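Local structure of putative P450-like enzyme (Streptomyces himastatinicus ATCC 53653, 5Z9I) at residues H15-G20 and D386-A391; F54-M59 and V287-N292; L142-S147 and D191-R196; S268-L273 and A360-L365. The protein probably acts as a haem-dependent cytochrome P450 monooxygenase, using an iron centre to oxidise its substrate in bacterial secondary metabolism. The protein carries 1 engineered substitution. All coordinates share one frame; numbering follows the deposited sequence.

Contact 1: H15-G20 and D386-A391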
loop_
_atom_site.group_PDB
_atom_site.type_symbol
_atom_site.label_atom_id
_atom_site.label_comp_id
_atom_site.label_asym_id
_atom_site.label_seq_id
_atom_site.Cartn_x
_atom_site.Cartn_y
_atom_site.Cartn_z
ATOM N N HIS A 15 3.223 -9.897 -13.735
ATOM C CA HIS A 15 1.961 -9.177 -13.779
ATOM C C HIS A 15 1.351 -9.218 -15.175
ATOM O O HIS A 15 1.233 -8.190 -15.858
ATOM C CB HIS A 15 2.167 -7.740 -13.315
ATOM C CG HIS A 15 2.707 -7.630 -11.920
ATOM N ND1 HIS A 15 3.166 -6.442 -11.391
ATOM C CD2 HIS A 15 2.868 -8.559 -10.945
ATOM C CE1 HIS A 15 3.589 -6.644 -10.155
ATOM N NE2 HIS A 15 3.417 -7.921 -9.859
ATOM N N PHE A 16 0.943 -10.422 -15.571
ATOM C CA PHE A 16 0.425 -10.670 -16.912
ATOM C C PHE A 16 -0.862 -9.902 -17.193
ATOM O O PHE A 16 -1.095 -9.513 -18.331
ATOM C CB PHE A 16 0.198 -12.170 -17.133
ATOM C CG PHE A 16 -0.779 -12.788 -16.170
ATOM C CD1 PHE A 16 -2.138 -12.844 -16.473
ATOM C CD2 PHE A 16 -0.341 -13.332 -14.962
ATOM C CE1 PHE A 16 -3.044 -13.420 -15.586
ATOM C CE2 PHE A 16 -1.239 -13.908 -14.075
ATOM C CZ PHE A 16 -2.591 -13.951 -14.386
ATOM N N TRP A 17 -1.685 -9.665 -16.167
ATOM C CA TRP A 17 -2.944 -8.935 -16.362
ATOM C C TRP A 17 -2.719 -7.504 -16.843
ATOM O O TRP A 17 -3.615 -6.894 -17.422
ATOM C CB TRP A 17 -3.778 -8.913 -15.077
ATOM C CG TRP A 17 -3.035 -8.402 -13.884
ATOM C CD1 TRP A 17 -2.979 -7.113 -13.440
ATOM C CD2 TRP A 17 -2.225 -9.174 -12.991
ATOM N NE1 TRP A 17 -2.185 -7.037 -12.319
ATOM C CE2 TRP A 17 -1.711 -8.289 -12.024
ATOM C CE3 TRP A 17 -1.879 -10.529 -12.919
ATOM C CZ2 TRP A 17 -0.874 -8.713 -10.997
ATOM C CZ3 TRP A 17 -1.045 -10.949 -11.895
ATOM C CH2 TRP A 17 -0.554 -10.045 -10.949
ATOM N N MET A 18 -1.524 -6.974 -16.611
ATOM C CA MET A 18 -1.219 -5.603 -16.997
ATOM C C MET A 18 -0.975 -5.551 -18.491
ATOM O O MET A 18 -1.134 -4.500 -19.124
ATOM C CB MET A 18 -0.008 -5.072 -16.232
ATOM C CG MET A 18 -0.224 -4.954 -14.714
ATOM S SD MET A 18 -1.545 -3.815 -14.257
ATOM C CE MET A 18 -1.018 -2.280 -15.028
ATOM N N ARG A 19 -0.615 -6.708 -19.046
ATOM C CA ARG A 19 -0.370 -6.856 -20.477
ATOM C C ARG A 19 -1.587 -7.480 -21.169
ATOM O O ARG A 19 -1.468 -8.087 -22.237
ATOM C CB ARG A 19 0.888 -7.698 -20.724
ATOM N N GLY A 20 -2.754 -7.336 -20.544
ATOM C CA GLY A 20 -4.020 -7.727 -21.151
ATOM C C GLY A 20 -4.367 -9.207 -21.214
ATOM O O GLY A 20 -5.406 -9.580 -21.767
ATOM N N ASP A 386 4.441 -8.174 -5.514
ATOM C CA ASP A 386 3.087 -7.917 -5.041
ATOM C C ASP A 386 2.681 -6.436 -5.135
ATOM O O ASP A 386 1.652 -6.039 -4.605
ATOM C CB ASP A 386 2.928 -8.438 -3.604
ATOM C CG ASP A 386 3.830 -7.715 -2.614
ATOM O OD1 ASP A 386 4.921 -7.262 -3.033
ATOM O OD2 ASP A 386 3.440 -7.576 -1.422
ATOM N N ALA A 387 3.474 -5.636 -5.840
ATOM C CA ALA A 387 3.149 -4.231 -6.066
ATOM C C ALA A 387 3.213 -3.879 -7.558
ATOM O O ALA A 387 4.245 -4.071 -8.205
ATOM C CB ALA A 387 4.096 -3.314 -5.258
ATOM N N SER A 388 2.102 -3.386 -8.105
ATOM C CA SER A 388 2.072 -2.953 -9.502
ATOM C C SER A 388 2.111 -1.436 -9.572
ATOM O O SER A 388 1.133 -0.764 -9.208
ATOM C CB SER A 388 0.824 -3.461 -10.232
ATOM O OG SER A 388 0.830 -4.871 -10.364
ATOM N N GLY A 389 3.226 -0.890 -10.044
ATOM C CA GLY A 389 3.311 0.549 -10.167
ATOM C C GLY A 389 4.686 1.121 -10.420
ATOM O O GLY A 389 5.719 0.442 -10.313
ATOM N N VAL A 390 4.665 2.406 -10.739
ATOM C CA VAL A 390 5.836 3.196 -11.109
ATOM C C VAL A 390 6.886 3.308 -9.990
ATOM O O VAL A 390 6.566 3.695 -8.871
ATOM C CB VAL A 390 5.349 4.613 -11.555
ATOM C CG1 VAL A 390 6.420 5.633 -11.464
ATOM C CG2 VAL A 390 4.800 4.550 -12.959
ATOM N N ALA A 391 8.139 2.963 -10.298
ATOM C CA ALA A 391 9.244 3.188 -9.368
ATOM C C ALA A 391 9.906 4.544 -9.635
ATOM O O ALA A 391 10.360 5.214 -8.706
ATOM C CB ALA A 391 10.279 2.060 -9.470
#
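The imidazole of H15, just before the 3-10 turn 16-18, points to 386-391. At its edge, in the ring plane, sits the carbonyl of A387, with O 3.3 Å from CE1 of H15. The hydroxyl of S388 comes in obliquely, and its OG lies 3.0 Å from ND1 of H15. The other ring nitrogen, NE2 of H15, is hydrogen-bonded to V385 O, which helps fix the turn of the ring. The ring also stacks on that of H12. W17 has CA of H15 over one face of its indole, 3.8 Å above the plane and toward the rim, and the ring of F16 at its edge. F16 in turn carries CE3 of W17 over the centre of one face. CG of H15 stands beside the backbone N (chi1 -59°), which sends the ring across to 386-391. M18 points the same way and lies on F11, M281 and R317. In this P450 fold the contact joins the N-terminal loop before strand 27-30 to the run leading into strand 390-396. In that run, A387 and V390 rest on helix 224-255, while S388 pairs by backbone with S282 and D386 with C285.

Contact 2: F54-M59 and V287-N292. With HEM (protoporphyrin IX containing Fe), chain B.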
loop_
_atom_site.group_PDB
_atom_site.type_symbol
_atom_site.label_atom_id
_atom_site.label_comp_id
_atom_site.label_asym_id
_atom_site.label_seq_id
_atom_site.Cartn_x
_atom_site.Cartn_y
_atom_site.Cartn_z
ATOM N N PHE A 54 -9.266 -18.885 5.404
ATOM C CA PHE A 54 -8.120 -18.254 4.751
ATOM C C PHE A 54 -7.461 -17.250 5.675
ATOM O O PHE A 54 -7.819 -16.078 5.710
ATOM C CB PHE A 54 -8.539 -17.608 3.431
ATOM C CG PHE A 54 -9.111 -18.591 2.457
ATOM C CD1 PHE A 54 -8.281 -19.445 1.744
ATOM C CD2 PHE A 54 -10.473 -18.696 2.287
ATOM C CE1 PHE A 54 -8.804 -20.366 0.860
ATOM C CE2 PHE A 54 -11.005 -19.610 1.390
ATOM C CZ PHE A 54 -10.164 -20.451 0.675
ATOM N N SER A 55 -6.484 -17.749 6.423
ATOM C CA SER A 55 -5.816 -17.027 7.503
ATOM C C SER A 55 -4.843 -15.989 6.969
ATOM O O SER A 55 -4.218 -16.210 5.923
ATOM C CB SER A 55 -5.078 -18.026 8.402
ATOM O OG SER A 55 -4.203 -17.378 9.314
ATOM N N SER A 56 -4.693 -14.877 7.689
ATOM C CA SER A 56 -3.672 -13.882 7.330
ATOM C C SER A 56 -2.336 -14.167 8.051
ATOM O O SER A 56 -1.344 -13.436 7.898
ATOM C CB SER A 56 -4.158 -12.460 7.643
ATOM O OG SER A 56 -5.152 -12.004 6.706
ATOM N N ASP A 57 -2.316 -15.239 8.836
ATOM C CA ASP A 57 -1.136 -15.601 9.624
ATOM C C ASP A 57 -0.188 -16.445 8.767
ATOM O O ASP A 57 0.071 -17.618 9.043
ATOM C CB ASP A 57 -1.548 -16.350 10.896
ATOM C CG ASP A 57 -0.367 -16.742 11.763
ATOM O OD1 ASP A 57 0.778 -16.305 11.486
ATOM O OD2 ASP A 57 -0.600 -17.479 12.736
ATOM N N THR A 58 0.356 -15.806 7.745
ATOM C CA THR A 58 1.166 -16.460 6.732
ATOM C C THR A 58 2.485 -17.060 7.267
ATOM O O THR A 58 2.956 -18.083 6.778
ATOM C CB THR A 58 1.428 -15.438 5.613
ATOM O OG1 THR A 58 0.355 -15.526 4.656
ATOM C CG2 THR A 58 2.755 -15.669 4.944
ATOM N N MET A 59 3.054 -16.435 8.292
ATOM C CA MET A 59 4.371 -16.821 8.811
ATOM C C MET A 59 4.350 -18.171 9.520
ATOM O O MET A 59 5.395 -18.812 9.673
ATOM C CB MET A 59 4.910 -15.738 9.760
ATOM C CG MET A 59 6.257 -16.085 10.437
ATOM S SD MET A 59 6.971 -14.730 11.419
ATOM C CE MET A 59 7.182 -13.500 10.123
ATOM N N VAL A 287 -2.162 -10.279 -2.246
ATOM C CA VAL A 287 -2.025 -10.472 -0.800
ATOM C C VAL A 287 -1.985 -11.953 -0.438
ATOM O O VAL A 287 -2.607 -12.788 -1.088
ATOM C CB VAL A 287 -3.157 -9.775 0.002
ATOM C CG1 VAL A 287 -3.236 -8.276 -0.354
ATOM C CG2 VAL A 287 -4.492 -10.486 -0.179
ATOM N N GLY A 288 -1.221 -12.271 0.593
ATOM C CA GLY A 288 -0.987 -13.649 0.976
ATOM C C GLY A 288 -2.012 -14.144 1.967
ATOM O O GLY A 288 -2.432 -13.421 2.866
ATOM N N ARG A 289 -2.427 -15.387 1.780
ATOM C CA ARG A 289 -3.272 -16.089 2.737
ATOM C C ARG A 289 -2.714 -17.494 2.970
ATOM O O ARG A 289 -1.975 -18.024 2.128
ATOM C CB ARG A 289 -4.717 -16.161 2.240
ATOM C CG ARG A 289 -5.452 -14.808 2.212
ATOM C CD ARG A 289 -5.437 -14.143 3.586
ATOM N NE ARG A 289 -6.326 -12.996 3.657
ATOM C CZ ARG A 289 -5.945 -11.725 3.524
ATOM N NH1 ARG A 289 -4.673 -11.420 3.311
ATOM N NH2 ARG A 289 -6.841 -10.753 3.617
ATOM N N ALA A 290 -3.061 -18.089 4.109
ATOM C CA ALA A 290 -2.717 -19.495 4.399
ATOM C C ALA A 290 -3.984 -20.292 4.720
ATOM O O ALA A 290 -4.817 -19.832 5.484
ATOM C CB ALA A 290 -1.716 -19.576 5.559
ATOM N N THR A 291 -4.152 -21.480 4.151
ATOM C CA THR A 291 -5.397 -22.206 4.402
ATOM C C THR A 291 -5.342 -22.983 5.712
ATOM O O THR A 291 -4.339 -23.625 6.026
ATOM C CB THR A 291 -5.746 -23.171 3.262
ATOM O OG1 THR A 291 -4.637 -24.042 3.016
ATOM C CG2 THR A 291 -6.083 -22.402 2.003
ATOM N N ASN A 292 -6.431 -22.919 6.473
ATOM C CA ASN A 292 -6.523 -23.624 7.752
ATOM C C ASN A 292 -7.082 -25.028 7.582
ATOM O O ASN A 292 -6.780 -25.913 8.368
ATOM C CB ASN A 292 -7.389 -22.843 8.743
ATOM C CG ASN A 292 -6.713 -21.594 9.258
ATOM O OD1 ASN A 292 -5.487 -21.506 9.323
ATOM N ND2 ASN A 292 -7.515 -20.615 9.636
HETATM C CHA HEM B . -4.337 -3.004 4.695
HETATM C CHB HEM B . -3.689 -1.359 0.322
HETATM C CHC HEM B . -2.651 2.951 2.123
HETATM C CHD HEM B . -2.565 1.031 6.424
HETATM C C1A HEM B . -4.316 -2.887 3.353
HETATM C C2A HEM B . -4.655 -3.915 2.506
HETATM C C3A HEM B . -4.451 -3.453 1.283
HETATM C C4A HEM B . -3.985 -2.165 1.380
HETATM C CMA HEM B . -4.670 -4.160 -0.004
HETATM C CAA HEM B . -5.162 -5.275 2.915
HETATM C CBA HEM B . -4.131 -6.384 2.950
HETATM C CGA HEM B . -4.698 -7.741 3.255
HETATM O O1A HEM B . -3.974 -8.646 3.560
HETATM O O2A HEM B . -5.871 -7.978 3.194
HETATM C C1B HEM B . -3.355 -0.017 0.459
HETATM C C2B HEM B . -3.150 0.816 -0.623
HETATM C C3B HEM B . -2.859 2.016 -0.131
HETATM C C4B HEM B . -2.912 1.903 1.292
HETATM C CMB HEM B . -3.225 0.415 -2.046
HETATM C CAB HEM B . -2.599 3.286 -0.783
HETATM C CBB HEM B . -2.809 3.527 -2.033
HETATM C C1C HEM B . -2.534 2.819 3.465
HETATM C C2C HEM B . -2.202 3.796 4.347
HETATM C C3C HEM B . -2.156 3.230 5.562
HETATM C C4C HEM B . -2.468 1.909 5.396
HETATM C CMC HEM B . -1.931 5.204 3.993
HETATM C CAC HEM B . -1.914 3.807 6.879
HETATM C CBC HEM B . -1.868 5.072 7.137
HETATM C C1D HEM B . -3.054 -0.229 6.265
HETATM C C2D HEM B . -3.196 -1.098 7.382
HETATM C C3D HEM B . -3.698 -2.201 6.918
HETATM C C4D HEM B . -3.860 -2.010 5.504
HETATM C CMD HEM B . -2.851 -0.812 8.800
HETATM C CAD HEM B . -3.984 -3.413 7.731
HETATM C CBD HEM B . -5.428 -3.563 8.111
HETATM C CGD HEM B . -5.736 -4.872 8.754
HETATM O O1D HEM B . -5.081 -5.873 8.606
HETATM O O2D HEM B . -6.689 -4.954 9.452
HETATM N NA HEM B . -3.894 -1.830 2.652
HETATM N NB HEM B . -3.210 0.667 1.563
HETATM N NC HEM B . -2.691 1.687 4.112
HETATM N ND HEM B . -3.456 -0.808 5.163
HETATM FE FE HEM B . -3.453 -0.111 3.453
HETATM O O HOH W 1 -9.118 -14.297 4.083
HETATM O O HOH W 2 -1.158 -0.917 2.771
#
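R289 and S55 meet where strand 54-55 closes the edge of the mixed beta sheet of the P450 fold. The strands are antiparallel, with S55 and A290 as a hydrogen-bonded pair: S55 N to A290 O, 2.8 Å, and A290 N to S55 O, 2.9 Å. The side chain of R289 leaves this edge for the haem. Its CB and CG pass along S55 O. The chain bends at chi2 (-56°), and CD of R289 lies 3.3 Å from S55 O. NE of R289 donates a hydrogen bond to a water, which in turn donates to F54 O. Over CZ, on one face of the guanidinium, stands S56 OG; its angle to the nitrogens is poor for bonding. R289 NH1 donates to G288 O at 3.0 Å. R289 NH1 also donates to HEM O1A at 2.9 Å. R289 NH2 donates to HEM O2A at 3.0 Å, nearly straight (175°). Each oxygen of one propionate thus takes an N-H of R289, and the positive guanidinium would probably offset its charge. R87, H345 and H83 are also hydrogen-bonded to the haem. On the sheet face that F54 and T291 share, CG2 of T291 lies 3.6 Å from CE1 of F54.

Contact 3: L142-S147 and D191-R196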
loop_
_atom_site.group_PDB
_atom_site.type_symbol
_atom_site.label_atom_id
_atom_site.label_comp_id
_atom_site.label_asym_id
_atom_site.label_seq_id
_atom_site.Cartn_x
_atom_site.Cartn_y
_atom_site.Cartn_z
ATOM N N LEU A 142 2.393 10.297 12.889
ATOM C CA LEU A 142 3.013 9.539 13.971
ATOM C C LEU A 142 3.720 10.443 14.964
ATOM O O LEU A 142 3.975 10.029 16.095
ATOM C CB LEU A 142 4.001 8.496 13.426
ATOM C CG LEU A 142 3.276 7.369 12.691
ATOM C CD1 LEU A 142 4.193 6.657 11.728
ATOM C CD2 LEU A 142 2.647 6.390 13.686
ATOM N N GLY A 143 4.024 11.671 14.541
ATOM C CA GLY A 143 4.586 12.688 15.423
ATOM C C GLY A 143 6.101 12.804 15.371
ATOM O O GLY A 143 6.730 13.355 16.275
ATOM N N VAL A 144 6.684 12.288 14.299
ATOM C CA VAL A 144 8.128 12.303 14.072
ATOM C C VAL A 144 8.689 13.698 13.782
ATOM O O VAL A 144 8.174 14.390 12.932
ATOM C CB VAL A 144 8.452 11.372 12.874
ATOM C CG1 VAL A 144 9.892 11.411 12.528
ATOM C CG2 VAL A 144 7.978 9.954 13.162
ATOM N N PRO A 145 9.769 14.099 14.464
ATOM C CA PRO A 145 10.432 15.378 14.145
ATOM C C PRO A 145 10.836 15.469 12.676
ATOM O O PRO A 145 11.034 14.431 12.044
ATOM C CB PRO A 145 11.680 15.359 15.030
ATOM C CG PRO A 145 11.319 14.450 16.169
ATOM C CD PRO A 145 10.428 13.391 15.575
ATOM N N GLU A 146 10.970 16.679 12.143
ATOM C CA GLU A 146 11.335 16.837 10.740
ATOM C C GLU A 146 12.690 16.214 10.421
ATOM O O GLU A 146 12.872 15.635 9.351
ATOM C CB GLU A 146 11.356 18.308 10.352
ATOM C CG GLU A 146 10.026 18.997 10.481
ATOM C CD GLU A 146 9.878 20.126 9.484
ATOM O OE1 GLU A 146 10.732 20.230 8.575
ATOM O OE2 GLU A 146 8.915 20.910 9.615
ATOM N N SER A 147 13.631 16.333 11.353
ATOM C CA SER A 147 14.975 15.789 11.165
ATOM C C SER A 147 15.010 14.286 10.875
ATOM O O SER A 147 15.936 13.804 10.217
ATOM C CB SER A 147 15.835 16.083 12.395
ATOM O OG SER A 147 15.087 15.965 13.593
ATOM N N ASP A 191 13.404 0.084 18.255
ATOM C CA ASP A 191 14.044 0.911 19.282
ATOM C C ASP A 191 13.714 2.396 19.112
ATOM O O ASP A 191 13.517 3.091 20.108
ATOM C CB ASP A 191 15.570 0.733 19.290
ATOM C CG ASP A 191 16.003 -0.604 19.911
ATOM O OD1 ASP A 191 15.236 -1.160 20.725
ATOM O OD2 ASP A 191 17.102 -1.096 19.589
ATOM N N TYR A 192 13.673 2.881 17.867
ATOM C CA TYR A 192 13.206 4.242 17.613
ATOM C C TYR A 192 11.820 4.471 18.218
ATOM O O TYR A 192 11.618 5.440 18.952
ATOM C CB TYR A 192 13.154 4.546 16.112
ATOM C CG TYR A 192 12.656 5.949 15.792
ATOM C CD1 TYR A 192 13.548 7.006 15.620
ATOM C CD2 TYR A 192 11.292 6.216 15.677
ATOM C CE1 TYR A 192 13.090 8.293 15.324
ATOM C CE2 TYR A 192 10.827 7.492 15.394
ATOM C CZ TYR A 192 11.731 8.528 15.214
ATOM O OH TYR A 192 11.269 9.792 14.927
ATOM N N TRP A 193 10.866 3.591 17.914
ATOM C CA TRP A 193 9.473 3.830 18.361
ATOM C C TRP A 193 9.278 3.653 19.877
ATOM O O TRP A 193 8.432 4.315 20.473
ATOM C CB TRP A 193 8.485 2.915 17.610
ATOM C CG TRP A 193 8.376 3.240 16.149
ATOM C CD1 TRP A 193 8.717 2.437 15.097
ATOM C CD2 TRP A 193 7.890 4.467 15.581
ATOM N NE1 TRP A 193 8.480 3.092 13.900
ATOM C CE2 TRP A 193 7.975 4.343 14.173
ATOM C CE3 TRP A 193 7.399 5.663 16.126
ATOM C CZ2 TRP A 193 7.587 5.360 13.311
ATOM C CZ3 TRP A 193 7.012 6.673 15.271
ATOM C CH2 TRP A 193 7.110 6.516 13.870
ATOM N N HIS A 194 10.044 2.751 20.492
ATOM C CA HIS A 194 9.991 2.573 21.946
ATOM C C HIS A 194 10.354 3.880 22.661
ATOM O O HIS A 194 9.715 4.263 23.651
ATOM C CB HIS A 194 10.936 1.450 22.404
ATOM C CG HIS A 194 10.346 0.080 22.305
ATOM N ND1 HIS A 194 10.264 -0.619 21.118
ATOM C CD2 HIS A 194 9.814 -0.734 23.249
ATOM C CE1 HIS A 194 9.700 -1.791 21.332
ATOM N NE2 HIS A 194 9.414 -1.885 22.621
ATOM N N GLU A 195 11.386 4.563 22.161
ATOM C CA GLU A 195 11.752 5.862 22.716
ATOM C C GLU A 195 10.623 6.890 22.566
ATOM O O GLU A 195 10.363 7.642 23.506
ATOM C CB GLU A 195 13.027 6.394 22.069
ATOM C CG GLU A 195 14.281 5.758 22.607
ATOM C CD GLU A 195 15.540 6.391 22.055
ATOM O OE1 GLU A 195 15.635 6.550 20.815
ATOM O OE2 GLU A 195 16.431 6.733 22.865
ATOM N N ARG A 196 9.950 6.907 21.412
ATOM C CA ARG A 196 8.805 7.811 21.215
ATOM C C ARG A 196 7.665 7.449 22.169
ATOM O O ARG A 196 7.083 8.314 22.783
ATOM C CB ARG A 196 8.278 7.780 19.772
ATOM C CG ARG A 196 9.339 7.926 18.687
ATOM C CD ARG A 196 9.973 9.268 18.718
ATOM N NE ARG A 196 9.019 10.345 18.471
ATOM C CZ ARG A 196 9.268 11.622 18.757
ATOM N NH1 ARG A 196 10.431 11.966 19.299
ATOM N NH2 ARG A 196 8.363 12.563 18.499
HETATM O O HOH W 3 6.006 10.245 17.974
#
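L142 stands roughly perpendicular to W193, with CD1 of L142 3.6 Å from CH2 of W193. V144 meets the indole in the same way, and CG2 of V144 is also 3.6 Å from CH2 of W193. Both side chains thus touch the same corner of the benzo ring, from directions about at right angles. CG1 of V144 lies anti to the backbone N (chi1 176°) and lands on the phenol end of Y192, 3.2 Å from OH. Y192 in turn sets CD2 over the centre of one face of W193. P145 and R196 approach from opposite directions. CD of P145 sits 3.6 Å above one face of the R196 guanidinium, toward its rim. R196 bends at chi2 and chi3, which curls it back to the loop. There NH2 of R196 makes a weak hydrogen bond to G143 O (2.9 Å, 121°). G143 has positive phi and is the C-prime residue of a Schellman motif ending helix 132-142. The contact ties that helix end and the loop into helix 149-164 to helix 173-202. The hydroxyl of Y192 is hydrogen-bonded to D148. The contact has an apolar part around the indole and a polar part at the arginine, which holds G143 O directly but weakly, and L142 O through a water on NE.

Contact 4: S268-L273 and A360-L365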
loop_
_atom_site.group_PDB
_atom_site.type_symbol
_atom_site.label_atom_id
_atom_site.label_comp_id
_atom_site.label_asym_id
_atom_site.label_seq_id
_atom_site.Cartn_x
_atom_site.Cartn_y
_atom_site.Cartn_z
ATOM N N SER A 268 -14.410 17.232 -10.624
ATOM C CA SER A 268 -15.249 16.286 -9.882
ATOM C C SER A 268 -14.886 14.845 -10.158
ATOM O O SER A 268 -15.275 13.958 -9.406
ATOM C CB SER A 268 -16.723 16.460 -10.232
ATOM O OG SER A 268 -17.174 17.748 -9.912
ATOM N N LEU A 269 -14.167 14.616 -11.254
ATOM C CA LEU A 269 -13.821 13.264 -11.676
ATOM C C LEU A 269 -12.612 12.693 -10.933
ATOM O O LEU A 269 -12.332 11.494 -11.027
ATOM C CB LEU A 269 -13.543 13.235 -13.184
ATOM C CG LEU A 269 -14.766 13.216 -14.101
ATOM C CD1 LEU A 269 -14.352 13.374 -15.542
ATOM C CD2 LEU A 269 -15.537 11.915 -13.907
ATOM N N VAL A 270 -11.880 13.547 -10.223
ATOM C CA VAL A 270 -10.611 13.114 -9.638
ATOM C C VAL A 270 -10.795 11.967 -8.618
ATOM O O VAL A 270 -10.035 10.996 -8.669
ATOM C CB VAL A 270 -9.842 14.292 -8.993
ATOM C CG1 VAL A 270 -8.651 13.774 -8.160
ATOM C CG2 VAL A 270 -9.357 15.272 -10.092
ATOM N N PRO A 271 -11.819 12.048 -7.735
ATOM C CA PRO A 271 -12.011 10.879 -6.848
ATOM C C PRO A 271 -12.247 9.575 -7.629
ATOM O O PRO A 271 -11.665 8.559 -7.277
ATOM C CB PRO A 271 -13.248 11.257 -6.014
ATOM C CG PRO A 271 -13.221 12.754 -5.973
ATOM C CD PRO A 271 -12.729 13.159 -7.373
ATOM N N ALA A 272 -13.046 9.618 -8.689
ATOM C CA ALA A 272 -13.318 8.430 -9.508
ATOM C C ALA A 272 -12.107 8.010 -10.363
ATOM O O ALA A 272 -11.947 6.826 -10.692
ATOM C CB ALA A 272 -14.548 8.682 -10.407
ATOM N N LEU A 273 -11.270 8.982 -10.724
ATOM C CA LEU A 273 -10.015 8.730 -11.434
ATOM C C LEU A 273 -9.061 7.908 -10.585
ATOM O O LEU A 273 -8.475 6.940 -11.055
ATOM C CB LEU A 273 -9.342 10.049 -11.830
ATOM C CG LEU A 273 -7.923 10.042 -12.402
ATOM C CD1 LEU A 273 -7.841 9.372 -13.774
ATOM C CD2 LEU A 273 -7.397 11.461 -12.495
ATOM N N ALA A 360 -3.123 15.865 -4.038
ATOM C CA ALA A 360 -1.926 15.904 -4.880
ATOM C C ALA A 360 -2.287 16.095 -6.345
ATOM O O ALA A 360 -1.704 16.933 -7.043
ATOM C CB ALA A 360 -1.102 14.636 -4.719
ATOM N N VAL A 361 -3.236 15.298 -6.817
ATOM C CA VAL A 361 -3.565 15.330 -8.225
ATOM C C VAL A 361 -4.220 16.668 -8.573
ATOM O O VAL A 361 -3.880 17.288 -9.580
ATOM C CB VAL A 361 -4.472 14.148 -8.613
ATOM C CG1 VAL A 361 -5.090 14.373 -9.985
ATOM C CG2 VAL A 361 -3.655 12.829 -8.572
ATOM N N GLU A 362 -5.120 17.135 -7.716
ATOM C CA GLU A 362 -5.785 18.413 -7.973
ATOM C C GLU A 362 -4.767 19.541 -8.155
ATOM O O GLU A 362 -4.913 20.411 -9.040
ATOM C CB GLU A 362 -6.756 18.759 -6.838
ATOM C CG GLU A 362 -8.106 18.048 -6.926
ATOM C CD GLU A 362 -8.962 18.272 -5.689
ATOM O OE1 GLU A 362 -8.432 18.841 -4.706
ATOM O OE2 GLU A 362 -10.153 17.875 -5.693
ATOM N N ILE A 363 -3.736 19.539 -7.321
ATOM C CA ILE A 363 -2.826 20.657 -7.345
ATOM C C ILE A 363 -1.807 20.454 -8.470
ATOM O O ILE A 363 -1.391 21.427 -9.071
ATOM C CB ILE A 363 -2.142 20.875 -5.972
ATOM C CG1 ILE A 363 -3.125 21.547 -5.007
ATOM C CG2 ILE A 363 -0.868 21.731 -6.116
ATOM C CD1 ILE A 363 -2.860 21.239 -3.513
ATOM N N LEU A 364 -1.441 19.207 -8.784
ATOM C CA LEU A 364 -0.552 18.965 -9.928
ATOM C C LEU A 364 -1.150 19.523 -11.221
ATOM O O LEU A 364 -0.456 20.206 -11.976
ATOM C CB LEU A 364 -0.255 17.474 -10.109
ATOM C CG LEU A 364 0.921 16.917 -9.310
ATOM C CD1 LEU A 364 1.049 15.422 -9.533
ATOM C CD2 LEU A 364 2.225 17.631 -9.667
ATOM N N LEU A 365 -2.430 19.228 -11.466
ATOM C CA LEU A 365 -3.097 19.688 -12.682
ATOM C C LEU A 365 -3.063 21.212 -12.757
ATOM O O LEU A 365 -2.745 21.773 -13.793
ATOM C CB LEU A 365 -4.549 19.181 -12.752
ATOM C CG LEU A 365 -4.736 17.657 -12.767
ATOM C CD1 LEU A 365 -6.179 17.240 -12.496
ATOM C CD2 LEU A 365 -4.239 17.094 -14.093
#
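V270 and V361 each turn CG1 anti to the backbone N (chi1 169° and 166°), and these two methyls meet. CG1 of V270 is 4.0 Å from CG1 of V361. The two valines run antiparallel, side by side. The second methyl of V270, CG2, stands beside its backbone N and serves other partners. CG2 of V270 is 4.4 Å from CD1 of L365. CG of E362 only grazes it, with CG2 of V270 4.4 Å away. L273, one turn further along, brings CD2 to 4.5 Å from CG1 of V361. V270 carries most of the contact, touching V361, E362 and L365 of the facing helix. In the P450 fold the two elements are the K helix, 270-280, which carries the ExxR motif, and the L helix, 350-367, which follows the cysteine ligand loop. The methyl contacts are ordinary van der Waals ones. V263 of helix 257-264 also touches both V270 and L273. L273 also touches T249 and L253 of helix 224-255. On the L helix, I363 packs on helix 96-115, and L364 lies against M250 of helix 224-255.

Contacts 1, 2 and 4 are buried, while contact 3 is partly buried. Only contact 2 reaches the haem, and its chemistry is mainly polar: strand pairing and an arginine bound to a propionate. Contact 4 is the opposite case, apolar methyl packing between two helices and away from the annotated sites. Contact 1 joins loops through an aromatic group, a serine hydroxyl and carbonyls. Contact 3 mixes an apolar centre with an arginine at a helix end. Helix 224-255 lies beside contacts 1, 3 and 4. Contacts 2, 3 and 4 all lie within the loop closed by contact 1. The segments of contacts 2 and 4 alternate along the chain, and helix 270-280 is followed by strand 287-291, yet their centres are about 35 Å apart.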